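Local coordinates for protein rifamycin polyketide synthase (Amycolatopsis mediterranei, PDB 4LN9) that probably dehydrates a polyketide intermediate through the double-hotdog dehydratase domain of the terminal module of the rifamycin assembly line, at residues Lys286-Arg289 and Asp290-Ser293. Residues are numbered along the deposited sequence; the frame is centred on the assembly and turned at random.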
ATOM      1  N   LYS A 286     -22.610 -21.723  24.530  1.00 38.21           N
ATOM      2  CA  LYS A 286     -23.610 -20.807  23.981  1.00 47.28           C
ATOM      3  C   LYS A 286     -23.961 -19.708  24.982  1.00 43.84           C
ATOM      4  O   LYS A 286     -24.734 -19.937  25.912  1.00 48.89           O
ATOM      5  CB  LYS A 286     -24.881 -21.573  23.605  1.00 43.09           C
ATOM      6  CG  LYS A 286     -24.787 -22.329  22.291  1.00 47.62           C
ATOM      7  CD  LYS A 286     -25.232 -23.774  22.449  1.00 52.68           C
ATOM      8  CE  LYS A 286     -25.232 -24.502  21.111  1.00 55.67           C
ATOM      9  NZ  LYS A 286     -25.059 -25.979  21.294  1.00 69.73           N
ATOM     10  N   PRO A 287     -23.488 -18.478  24.726  1.00 45.39           N
ATOM     11  CA  PRO A 287     -23.953 -17.331  25.507  1.00 46.13           C
ATOM     12  C   PRO A 287     -25.418 -16.982  25.218  1.00 52.37           C
ATOM     13  O   PRO A 287     -26.134 -16.532  26.113  1.00 53.86           O
ATOM     14  CB  PRO A 287     -23.032 -16.194  25.046  1.00 46.49           C
ATOM     15  CG  PRO A 287     -21.826 -16.873  24.488  1.00 45.26           C
ATOM     16  CD  PRO A 287     -22.340 -18.139  23.868  1.00 43.43           C
ATOM     17  N   GLU A 288     -25.824 -17.107  23.956  1.00 47.18           N
ATOM     18  CA  GLU A 288     -27.229 -16.960  23.569  1.00 55.00           C
ATOM     19  C   GLU A 288     -27.572 -18.092  22.603  1.00 56.90           C
ATOM     20  O   GLU A 288     -26.700 -18.881  22.243  1.00 54.61           O
ATOM     21  CB  GLU A 288     -27.455 -15.605  22.888  1.00 47.24           C
ATOM     22  CG  GLU A 288     -26.778 -14.434  23.585  1.00 54.89           C
ATOM     23  CD  GLU A 288     -27.518 -13.985  24.831  1.00 74.03           C
ATOM     24  OE1 GLU A 288     -28.768 -13.969  24.809  1.00 68.55           O
ATOM     25  OE2 GLU A 288     -26.851 -13.626  25.824  1.00 66.45           O
ATOM     26  N   ARG A 289     -28.834 -18.185  22.194  1.00 54.70           N
ATOM     27  CA  ARG A 289     -29.295 -19.365  21.464  1.00 58.48           C
ATOM     28  C   ARG A 289     -28.768 -19.423  20.031  1.00 53.14           C
ATOM     29  O   ARG A 289     -28.762 -20.485  19.409  1.00 59.06           O
ATOM     30  CB  ARG A 289     -30.822 -19.471  21.478  1.00 69.46           C
ATOM     31  CG  ARG A 289     -31.335 -20.900  21.365  1.00 72.05           C
ATOM     32  CD  ARG A 289     -32.820 -20.942  21.041  1.00 77.89           C
ATOM     33  NE  ARG A 289     -33.640 -21.077  22.243  1.00 81.73           N
ATOM     34  CZ  ARG A 289     -34.951 -20.858  22.279  1.00 84.63           C
ATOM     35  NH1 ARG A 289     -35.596 -20.505  21.176  1.00 82.59           N
ATOM     36  NH2 ARG A 289     -35.614 -20.975  23.421  1.00 75.49           N
ATOM     37  N   ASP A 290     -28.292 -18.290  19.525  1.00 56.50           N
ATOM     38  CA  ASP A 290     -27.817 -18.217  18.150  1.00 52.68           C
ATOM     39  C   ASP A 290     -26.312 -17.983  18.084  1.00 49.31           C
ATOM     40  O   ASP A 290     -25.779 -17.648  17.026  1.00 50.69           O
ATOM     41  CB  ASP A 290     -28.547 -17.111  17.388  1.00 54.47           C
ATOM     42  CG  ASP A 290     -28.213 -15.727  17.911  1.00 66.97           C
ATOM     43  OD1 ASP A 290     -27.803 -15.618  19.086  1.00 57.26           O
ATOM     44  OD2 ASP A 290     -28.359 -14.749  17.147  1.00 71.82           O
ATOM     45  N   SER A 291     -25.633 -18.117  19.219  1.00 47.35           N
ATOM     46  CA  SER A 291     -24.224 -17.736  19.297  1.00 45.64           C
ATOM     47  C   SER A 291     -23.314 -18.767  19.968  1.00 43.29           C
ATOM     48  O   SER A 291     -23.771 -19.630  20.718  1.00 40.91           O
ATOM     49  CB  SER A 291     -24.061 -16.362  19.950  1.00 45.57           C
ATOM     50  OG  SER A 291     -24.543 -16.366  21.282  1.00 49.49           O
ATOM     51  N   LEU A 292     -22.012 -18.620  19.726  1.00 34.93           N
ATOM     52  CA  LEU A 292     -20.988 -19.475  20.326  1.00 35.99           C
ATOM     53  C   LEU A 292     -19.946 -18.631  21.060  1.00 36.90           C
ATOM     54  O   LEU A 292     -19.627 -17.521  20.632  1.00 31.63           O
ATOM     55  CB  LEU A 292     -20.286 -20.296  19.244  1.00 33.33           C
ATOM     56  CG  LEU A 292     -21.119 -21.323  18.478  1.00 40.35           C
ATOM     57  CD1 LEU A 292     -20.254 -21.994  17.422  1.00 35.67           C
ATOM     58  CD2 LEU A 292     -21.700 -22.355  19.431  1.00 46.53           C
ATOM     59  N   SER A 293     -19.343 -19.199  22.098  1.00 30.84           N
ATOM     60  CA  SER A 293     -18.108 -18.658  22.659  1.00 25.71           C
ATOM     61  C   SER A 293     -17.054 -19.754  22.659  1.00 27.83           C
ATOM     62  O   SER A 293     -17.386 -20.934  22.578  1.00 27.84           O
ATOM     63  CB  SER A 293     -18.347 -18.166  24.090  1.00 29.44           C
ATOM     64  OG  SER A 293     -18.694 -19.242  24.945  1.00 35.62           O
TER
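Ser291 and Glu288 close a type I beta turn, with Arg289 and Asp290 at its two middle positions. Ser291 N donates to Glu288 O at 3.3 Å, the bond that closes the turn. The side chain adds a second bond: chi1 of 62° sets the hydroxyl between its own backbone N and carbonyl carbon, where Ser291 OG accepts from Glu288 N at 3.1 Å, somewhat bent at 135°. A short hydroxyl suits this buried place, since it can reach the neighbouring main chain without filling much room.

Along the ring of Pro287, CB comes near the Ser291 hydroxyl. Pro287 CG rests on Ser293 CB at 3.7 Å. Pro287 CD lies 3.6 Å from Ser293 N, so the compact ring packs against the backbone at Leu292 and Ser293. Lys286 CG approaches Ser291 O at 3.3 Å, and Lys286 CA makes a CH...O contact with the same oxygen. Lysine suits this edge: its aliphatic carbons lie beside the carbonyl and its side chain touches Asn211 and Thr213, while the amine is carried on past the turn.

The loop holding this turn joins antiparallel strands 279-285 and 291-297 as a surface hairpin of the double hotdog. Through their backbones, Ser293 bonds to Ala285 of strand 279-285 and Leu292 to Leu310 of strand 303-313.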